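Local structure of branched-chain alpha-ketoacid decarboxylase (Lactococcus lactis, 2VBF) at residues F44-D49 against A70-A75; L318-M323 against I333-V338; I450-L455 against I476-G481. The protein probably decarboxylates branched-chain and aromatic alpha-keto acids to aldehydes, using thiamine diphosphate and one magnesium ion per subunit. All blocks are in the same frame, centred on the assembly; numbering follows the deposited sequence.

Interaction 1 (F44-D49 against A70-A75); sequences FGVPGD and ANELNA. With TPP (thiamine diphosphate), chain D.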
# COMPACT_ATOMS: atom_id res chain seq x y z
N PHE A 44 15.31 -5.22 -2.92
CA PHE A 44 13.95 -5.23 -3.48
C PHE A 44 13.48 -3.82 -3.82
O PHE A 44 14.16 -2.83 -3.55
CB PHE A 44 13.01 -5.93 -2.51
CG PHE A 44 13.46 -7.32 -2.17
CD1 PHE A 44 13.27 -8.36 -3.07
CD2 PHE A 44 14.13 -7.58 -0.99
CE1 PHE A 44 13.71 -9.65 -2.78
CE2 PHE A 44 14.58 -8.87 -0.68
CZ PHE A 44 14.37 -9.90 -1.58
N GLY A 45 12.32 -3.73 -4.46
CA GLY A 45 11.66 -2.45 -4.68
C GLY A 45 11.09 -2.23 -6.06
O GLY A 45 10.89 -3.16 -6.83
N VAL A 46 10.89 -0.96 -6.38
CA VAL A 46 10.26 -0.56 -7.63
C VAL A 46 10.96 0.67 -8.18
O VAL A 46 11.20 1.64 -7.42
CB VAL A 46 8.75 -0.26 -7.45
CG1 VAL A 46 8.09 0.21 -8.79
CG2 VAL A 46 8.00 -1.48 -6.89
N PRO A 47 11.31 0.65 -9.48
CA PRO A 47 11.96 1.82 -10.05
C PRO A 47 11.09 3.07 -10.17
O PRO A 47 9.87 2.98 -10.22
CB PRO A 47 12.34 1.36 -11.48
CG PRO A 47 12.21 -0.08 -11.49
CD PRO A 47 11.14 -0.41 -10.49
N GLY A 48 11.75 4.23 -10.23
CA GLY A 48 11.12 5.48 -10.60
C GLY A 48 12.21 6.41 -11.08
O GLY A 48 13.39 6.17 -10.83
N ASP A 49 11.84 7.47 -11.79
CA ASP A 49 12.85 8.34 -12.37
C ASP A 49 13.84 8.90 -11.31
O ASP A 49 15.01 9.09 -11.61
CB ASP A 49 12.24 9.44 -13.27
CG ASP A 49 11.52 10.52 -12.50
OD1 ASP A 49 10.75 10.21 -11.57
OD2 ASP A 49 11.71 11.71 -12.84
N ALA A 70 6.36 -6.09 -8.09
CA ALA A 70 5.23 -5.51 -8.80
C ALA A 70 4.81 -4.18 -8.15
O ALA A 70 4.58 -3.19 -8.85
CB ALA A 70 4.06 -6.50 -8.85
N ASN A 71 4.71 -4.16 -6.81
CA ASN A 71 4.43 -2.92 -6.08
C ASN A 71 5.29 -2.73 -4.83
O ASN A 71 5.96 -3.67 -4.35
CB ASN A 71 2.92 -2.73 -5.79
CG ASN A 71 2.35 -3.71 -4.79
OD1 ASN A 71 2.97 -4.08 -3.79
ND2 ASN A 71 1.08 -4.07 -5.01
N GLU A 72 5.25 -1.51 -4.30
CA GLU A 72 6.10 -1.14 -3.16
C GLU A 72 5.68 -1.73 -1.82
O GLU A 72 6.54 -2.03 -0.98
CB GLU A 72 6.22 0.38 -3.05
CG GLU A 72 6.98 1.00 -4.19
CD GLU A 72 6.11 1.36 -5.40
OE1 GLU A 72 4.93 0.94 -5.49
OE2 GLU A 72 6.64 2.07 -6.28
N LEU A 73 4.38 -1.84 -1.58
CA LEU A 73 3.94 -2.48 -0.35
C LEU A 73 4.52 -3.89 -0.29
O LEU A 73 5.07 -4.32 0.73
CB LEU A 73 2.41 -2.51 -0.22
CG LEU A 73 1.91 -3.12 1.09
CD1 LEU A 73 2.42 -2.38 2.34
CD2 LEU A 73 0.39 -3.23 1.13
N ASN A 74 4.40 -4.62 -1.40
CA ASN A 74 4.92 -5.97 -1.47
C ASN A 74 6.43 -6.01 -1.28
O ASN A 74 6.92 -6.91 -0.59
CB ASN A 74 4.51 -6.65 -2.78
CG ASN A 74 3.00 -6.83 -2.88
OD1 ASN A 74 2.28 -6.66 -1.89
ND2 ASN A 74 2.51 -7.17 -4.08
N ALA A 75 7.15 -5.04 -1.86
CA ALA A 75 8.60 -4.89 -1.69
C ALA A 75 8.97 -4.77 -0.22
O ALA A 75 9.89 -5.44 0.25
CB ALA A 75 9.13 -3.64 -2.49
N1' TPP D . 5.85 3.54 -8.36
C2' TPP D . 4.67 4.24 -8.21
CM2 TPP D . 3.71 3.85 -7.14
N3' TPP D . 4.43 5.30 -9.03
C4' TPP D . 5.32 5.67 -10.02
N4' TPP D . 5.02 6.73 -10.75
C5' TPP D . 6.51 4.94 -10.20
C6' TPP D . 6.75 3.86 -9.36
C7' TPP D . 7.50 5.30 -11.31
N3 TPP D . 6.97 5.05 -12.66
C2 TPP D . 6.35 5.99 -13.49
S1 TPP D . 5.86 5.45 -14.93
C5 TPP D . 6.43 3.98 -14.56
C4 TPP D . 7.03 3.86 -13.31
CM4 TPP D . 7.64 2.61 -12.74
C6 TPP D . 6.28 2.92 -15.62
C7 TPP D . 4.83 2.57 -15.96
O7 TPP D . 4.93 1.50 -16.88
PA TPP D . 3.69 1.03 -17.80
O1A TPP D . 2.47 1.02 -16.89
O2A TPP D . 4.03 -0.34 -18.34
O3A TPP D . 3.51 2.19 -18.88
PB TPP D . 4.15 2.27 -20.37
O1B TPP D . 4.96 3.54 -20.39
O2B TPP D . 3.00 2.33 -21.33
O3B TPP D . 4.97 1.03 -20.60
O HOH W 1 9.14 3.10 -6.10

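Interaction 2 (L318-M323 against I333-V338); sequences LDENKM and IFNKVV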
# COMPACT_ATOMS: atom_id res chain seq x y z
N LEU A 318 2.52 -14.60 34.61
CA LEU A 318 3.97 -14.61 34.68
C LEU A 318 4.37 -13.63 35.78
O LEU A 318 4.22 -12.42 35.62
CB LEU A 318 4.60 -14.22 33.33
CG LEU A 318 4.22 -15.09 32.12
CD1 LEU A 318 4.71 -14.45 30.82
CD2 LEU A 318 4.78 -16.51 32.28
N ASP A 319 4.89 -14.17 36.88
CA ASP A 319 5.16 -13.38 38.08
C ASP A 319 6.48 -12.60 37.98
O ASP A 319 7.57 -13.17 38.05
CB ASP A 319 5.19 -14.33 39.29
CG ASP A 319 5.18 -13.61 40.62
OD1 ASP A 319 5.45 -12.39 40.69
OD2 ASP A 319 4.87 -14.29 41.62
N GLU A 320 6.36 -11.29 37.82
CA GLU A 320 7.48 -10.35 37.85
C GLU A 320 8.43 -10.55 39.04
O GLU A 320 9.64 -10.37 38.91
CB GLU A 320 6.95 -8.90 37.83
CG GLU A 320 5.90 -8.55 38.93
CD GLU A 320 4.56 -9.29 38.78
OE1 GLU A 320 4.12 -9.54 37.63
OE2 GLU A 320 3.95 -9.65 39.81
N ASN A 321 7.88 -10.94 40.20
CA ASN A 321 8.70 -11.12 41.40
C ASN A 321 9.66 -12.31 41.31
O ASN A 321 10.60 -12.39 42.10
CB ASN A 321 7.81 -11.29 42.64
CG ASN A 321 6.92 -10.09 42.89
OD1 ASN A 321 7.37 -8.95 42.80
ND2 ASN A 321 5.65 -10.35 43.19
N LYS A 322 9.41 -13.20 40.35
CA LYS A 322 10.23 -14.39 40.12
C LYS A 322 10.94 -14.32 38.76
O LYS A 322 11.35 -15.36 38.24
CB LYS A 322 9.35 -15.64 40.14
CG LYS A 322 8.56 -15.87 41.41
CD LYS A 322 7.58 -17.04 41.24
CE LYS A 322 6.40 -16.96 42.22
NZ LYS A 322 6.50 -17.89 43.38
N MET A 323 11.11 -13.12 38.21
CA MET A 323 11.52 -12.98 36.81
C MET A 323 12.71 -12.06 36.60
O MET A 323 12.83 -11.04 37.27
CB MET A 323 10.34 -12.44 36.00
CG MET A 323 10.57 -12.33 34.49
SD MET A 323 9.21 -11.48 33.67
CE MET A 323 7.93 -12.74 33.75
N ILE A 333 14.94 -6.78 36.54
CA ILE A 333 15.61 -7.78 37.38
C ILE A 333 14.85 -7.85 38.69
O ILE A 333 15.04 -7.01 39.57
CB ILE A 333 17.09 -7.41 37.67
CG1 ILE A 333 17.84 -7.05 36.39
CG2 ILE A 333 17.80 -8.55 38.38
CD1 ILE A 333 17.61 -5.64 35.95
N PHE A 334 13.95 -8.82 38.80
CA PHE A 334 13.10 -8.93 39.99
C PHE A 334 12.52 -7.56 40.36
O PHE A 334 12.70 -7.08 41.48
CB PHE A 334 13.88 -9.56 41.15
CG PHE A 334 14.48 -10.90 40.81
CD1 PHE A 334 13.65 -11.95 40.46
CD2 PHE A 334 15.85 -11.10 40.82
CE1 PHE A 334 14.18 -13.20 40.13
CE2 PHE A 334 16.39 -12.33 40.49
CZ PHE A 334 15.55 -13.39 40.15
N ASN A 335 11.87 -6.94 39.38
CA ASN A 335 11.15 -5.66 39.52
C ASN A 335 12.00 -4.40 39.43
O ASN A 335 11.44 -3.32 39.34
CB ASN A 335 10.35 -5.57 40.82
CG ASN A 335 9.35 -6.70 40.97
OD1 ASN A 335 8.51 -6.92 40.09
ND2 ASN A 335 9.44 -7.44 42.07
N LYS A 336 13.33 -4.54 39.44
CA LYS A 336 14.21 -3.39 39.29
C LYS A 336 14.44 -3.14 37.80
O LYS A 336 15.04 -3.96 37.12
CB LYS A 336 15.56 -3.63 39.99
CG LYS A 336 16.51 -2.43 39.97
CD LYS A 336 17.98 -2.86 39.92
CE LYS A 336 18.90 -1.66 39.76
NZ LYS A 336 20.23 -2.05 39.21
N VAL A 337 13.97 -1.99 37.31
CA VAL A 337 14.13 -1.64 35.90
C VAL A 337 15.55 -1.15 35.65
O VAL A 337 16.06 -0.32 36.41
CB VAL A 337 13.13 -0.55 35.44
CG1 VAL A 337 13.36 -0.20 33.97
CG2 VAL A 337 11.70 -1.01 35.66
N VAL A 338 16.17 -1.67 34.60
CA VAL A 338 17.50 -1.22 34.18
C VAL A 338 17.47 -0.92 32.68
O VAL A 338 16.73 -1.55 31.93
CB VAL A 338 18.59 -2.27 34.49
CG1 VAL A 338 18.67 -2.54 35.98
CG2 VAL A 338 18.33 -3.57 33.74
O HOH W 2 11.08 -8.65 37.12

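Interaction 3 (I450-L455 against I476-G481); sequences IGDGSL and IINNDG. With MG (magnesium ion), chain E; TPP (thiamine diphosphate), chain F.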
# COMPACT_ATOMS: atom_id res chain seq x y z
N ILE A 450 -1.40 -19.44 3.47
CA ILE A 450 -2.06 -18.14 3.34
C ILE A 450 -3.53 -18.33 2.96
O ILE A 450 -3.86 -19.21 2.16
CB ILE A 450 -1.30 -17.24 2.33
CG1 ILE A 450 -1.90 -15.82 2.33
CG2 ILE A 450 -1.30 -17.84 0.91
CD1 ILE A 450 -1.02 -14.81 1.59
N GLY A 451 -4.40 -17.52 3.55
CA GLY A 451 -5.81 -17.58 3.25
C GLY A 451 -6.14 -16.95 1.90
O GLY A 451 -5.39 -16.13 1.37
N ASP A 452 -7.27 -17.36 1.33
CA ASP A 452 -7.79 -16.73 0.13
C ASP A 452 -7.93 -15.21 0.24
O ASP A 452 -7.49 -14.48 -0.65
CB ASP A 452 -9.13 -17.38 -0.30
CG ASP A 452 -10.18 -17.48 0.83
OD1 ASP A 452 -9.92 -17.29 2.04
OD2 ASP A 452 -11.33 -17.79 0.47
N GLY A 453 -8.48 -14.73 1.34
CA GLY A 453 -8.72 -13.31 1.52
C GLY A 453 -7.43 -12.52 1.59
O GLY A 453 -7.36 -11.41 1.08
N SER A 454 -6.42 -13.11 2.24
CA SER A 454 -5.11 -12.47 2.41
C SER A 454 -4.29 -12.50 1.14
O SER A 454 -3.61 -11.51 0.81
CB SER A 454 -4.34 -13.16 3.54
OG SER A 454 -4.98 -12.97 4.79
N LEU A 455 -4.33 -13.61 0.41
CA LEU A 455 -3.63 -13.69 -0.89
C LEU A 455 -4.06 -12.57 -1.84
O LEU A 455 -3.26 -12.05 -2.58
CB LEU A 455 -3.85 -15.05 -1.57
CG LEU A 455 -3.21 -15.18 -2.96
CD1 LEU A 455 -1.67 -15.17 -2.89
CD2 LEU A 455 -3.70 -16.45 -3.67
N ILE A 476 -2.82 -22.38 -0.43
CA ILE A 476 -3.84 -21.32 -0.40
C ILE A 476 -5.11 -21.92 0.22
O ILE A 476 -5.69 -22.86 -0.35
CB ILE A 476 -4.16 -20.74 -1.81
CG1 ILE A 476 -2.89 -20.20 -2.49
CG2 ILE A 476 -5.23 -19.64 -1.71
CD1 ILE A 476 -2.01 -21.24 -3.14
N ILE A 477 -5.54 -21.38 1.36
CA ILE A 477 -6.73 -21.90 2.03
C ILE A 477 -7.98 -21.21 1.48
O ILE A 477 -8.34 -20.12 1.88
CB ILE A 477 -6.66 -21.79 3.55
CG1 ILE A 477 -5.41 -22.53 4.07
CG2 ILE A 477 -7.92 -22.34 4.18
CD1 ILE A 477 -5.27 -22.55 5.57
N ASN A 478 -8.64 -21.89 0.55
CA ASN A 478 -9.87 -21.38 -0.00
C ASN A 478 -11.03 -21.85 0.88
O ASN A 478 -11.49 -22.99 0.75
CB ASN A 478 -10.04 -21.85 -1.45
CG ASN A 478 -11.37 -21.43 -2.04
OD1 ASN A 478 -12.23 -20.87 -1.34
ND2 ASN A 478 -11.56 -21.70 -3.32
N ASN A 479 -11.48 -20.97 1.77
CA ASN A 479 -12.67 -21.22 2.59
C ASN A 479 -13.77 -20.18 2.31
O ASN A 479 -14.59 -19.88 3.18
CB ASN A 479 -12.34 -21.33 4.07
CG ASN A 479 -11.55 -20.16 4.57
OD1 ASN A 479 -11.51 -19.14 3.91
ND2 ASN A 479 -10.90 -20.31 5.70
N ASP A 480 -13.77 -19.65 1.09
CA ASP A 480 -14.83 -18.77 0.62
C ASP A 480 -14.98 -17.53 1.51
O ASP A 480 -16.10 -17.17 1.90
CB ASP A 480 -16.15 -19.57 0.55
CG ASP A 480 -17.24 -18.86 -0.24
OD1 ASP A 480 -16.92 -18.01 -1.13
OD2 ASP A 480 -18.41 -19.15 0.05
N GLY A 481 -13.86 -16.86 1.79
CA GLY A 481 -13.85 -15.58 2.53
C GLY A 481 -13.02 -15.52 3.80
O GLY A 481 -12.08 -16.30 3.99
MG MG E . -10.32 -17.36 3.97
N1' TPP F . -6.40 -5.43 6.50
C2' TPP F . -5.08 -5.65 6.77
CM2 TPP F . -4.04 -4.99 5.90
N3' TPP F . -4.73 -6.44 7.83
C4' TPP F . -5.69 -7.03 8.63
N4' TPP F . -5.30 -7.76 9.65
C5' TPP F . -7.04 -6.83 8.35
C6' TPP F . -7.40 -6.03 7.27
C7' TPP F . -8.13 -7.49 9.18
N3 TPP F . -8.15 -8.94 9.02
C2 TPP F . -7.55 -9.86 9.86
S1 TPP F . -7.74 -11.42 9.45
C5 TPP F . -8.65 -10.97 8.19
C4 TPP F . -8.82 -9.59 8.04
CM4 TPP F . -9.62 -8.93 6.96
C6 TPP F . -9.24 -12.06 7.32
C7 TPP F . -8.21 -12.98 6.66
O7 TPP F . -8.95 -13.89 5.89
PA TPP F . -8.25 -15.13 5.16
O1A TPP F . -6.89 -14.76 4.62
O2A TPP F . -9.19 -15.61 4.07
O3A TPP F . -8.02 -16.17 6.38
PB TPP F . -9.04 -17.31 6.93
O1B TPP F . -9.30 -16.96 8.37
O2B TPP F . -8.27 -18.60 6.84
O3B TPP F . -10.29 -17.34 6.10
O HOH W 3 -8.61 -18.61 4.11

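Interaction 1 (F44-D49 against A70-A75)
Phe44 meets Ala75 lightly, its CB lying 4.2 Å from Ala75 O, while its ring leads off to an edge-to-face contact with Tyr82. At Gly45 the approach is closer: Gly45 CA stands 3.6 Å from Ala75 CB, and the small methyl lets the first turn of helix 72-86 come right up to the end of strand 42-45. Gly45 has backbone angles at which a side chain would be jammed against the preceding carbonyl, so glycine suits the spot. Val46 carries most of the contact. Its CG1 is anti to the backbone N (chi1 178°) and lies 3.9 Å from C6' of thiamine diphosphate, whereas CG2 rests 3.6 Å from Asn71 C. Glu72 crosses this branched side chain at about a right angle, with a bend at chi2 (88°) that carries its carboxylate over Val46 CB to the cofactor. There Glu72 OE2 lies 2.7 Å from N1' of the aminopyrimidine. A water donates to both Val46 O and Glu72 OE2, tying the carboxylate to the loop. With a leucine in place of Glu72, N1' would probably be left without its carboxylate neighbour, and the water without one of its two acceptors. Further on, Pro47 O is 3.4 Å from C6', and Gly48 passes the methylene bridge C7' where a side chain would be crowded. The diphosphate end is held by Gly453 and Ser454 of the second subunit. A glutamate facing N1' across the subunit interface is the hallmark of the pyrimidine-binding domain of thiamine diphosphate enzymes.

Interaction 2 (L318-M323 against I333-V338)
Asn321 and Asn335 join two surface loops through their amides: Asn335 ND2 donates to Asn321 OD1 at 2.7 Å, reaching the oxygen in its carbonyl plane while the two amide planes are turned 74° apart. In Asn335, CG is anti to the carbonyl carbon (chi1 -57°), which brings the amide back across the gap. On its other branch, Asn335 OD1 lies 3.3 Å from Glu320 CG, against the aliphatic part of that side chain. The same kind of first torsion in Phe334 (chi1 -56°) sends its ring a different way, toward the backbone of 321-323, where CE1 meets Lys322 C edge-on at 3.7 Å; Phe334 CD1 is 3.5 Å from Asn321 O. Phe334 N also donates to Met323 O at 2.9 Å. A water accepts from Asn335 N and sits close to Glu320 O and Met323 O, linking the two backbones. On the first loop, Asp319 OD1 accepts from Asn321 N in an Asx turn, which leads into the short 3-10 segment 320-321. Phe334 and Asn335 both take left-handed backbone angles, a conformation asparagine tolerates well. These two are the corner residues of a type I' turn, the tight reversal of a two-residue beta hairpin, here joining strands 331-333 and 336-338 at the edge of the central domain's mixed sheet.

Interaction 3 (I450-L455 against I476-G481)
Asp452, Asn479 and Gly481 meet at the magnesium ion, which is bound by Asp452 OD1 at 2.0 Å, Asn479 OD1 at 2.1 Å and Gly481 O at 2.0 Å. Two diphosphate oxygens, O2A and O3B, and one water complete six ligands, so the cation draws together oxygens that would otherwise repel. Asp452 CG sits between its backbone N and carbonyl carbon (chi1 51°), a turn that leaves OD1 at the magnesium and OD2 at the 480-481 loop. There OD2 accepts from Gly481 N at 3.0 Å on its syn side, a nearly straight bond (167°) that steadies carboxylate and loop at once. Asn479 likewise divides its amide, ND2 donating to O3B. Gly453 N, Ser454 N and Ser454 OG hold the other phosphate; at Gly451 a CB would clash with O1A. Behind this shell the backbones run parallel, with Ile477 N bonded to Ile450 O at 2.9 Å and Asp452 N to Ile477 O. Asn478 OD1 accepts from Asp480 N, forming an Asx turn, while its ND2 binds Glu546. This is the GDG...NN motif of thiamine diphosphate enzymes, from Gly451-Asp452-Gly453 to Asn478-Asn479. On the far side, Leu455 CD2 packs 4.0 Å from Ile476 CG1, and both touch Trp544 of strand 542-548; strands 445-451 and 473-478 lie adjacent within a six-stranded parallel sheet.

Interactions 1 and 3 are the two halves of a cofactor site, but within one chain they serve different thiamine diphosphate molecules: 44-49 and 70-75 take the aminopyrimidine of one, while 450-455 and 476-481 hold the diphosphate and magnesium of another. The second subunit supplies the missing half each time, so dimerisation builds both active sites. Within the chain the two contacts have centres 24 Å apart and nearest atoms about 8 Å apart, and the side chain of Asn71 is about 12 Å from the other cofactor. Interaction 2 is remote, its centre 44 Å from interaction 1 and 42 Å from interaction 3, on the surface of the central domain.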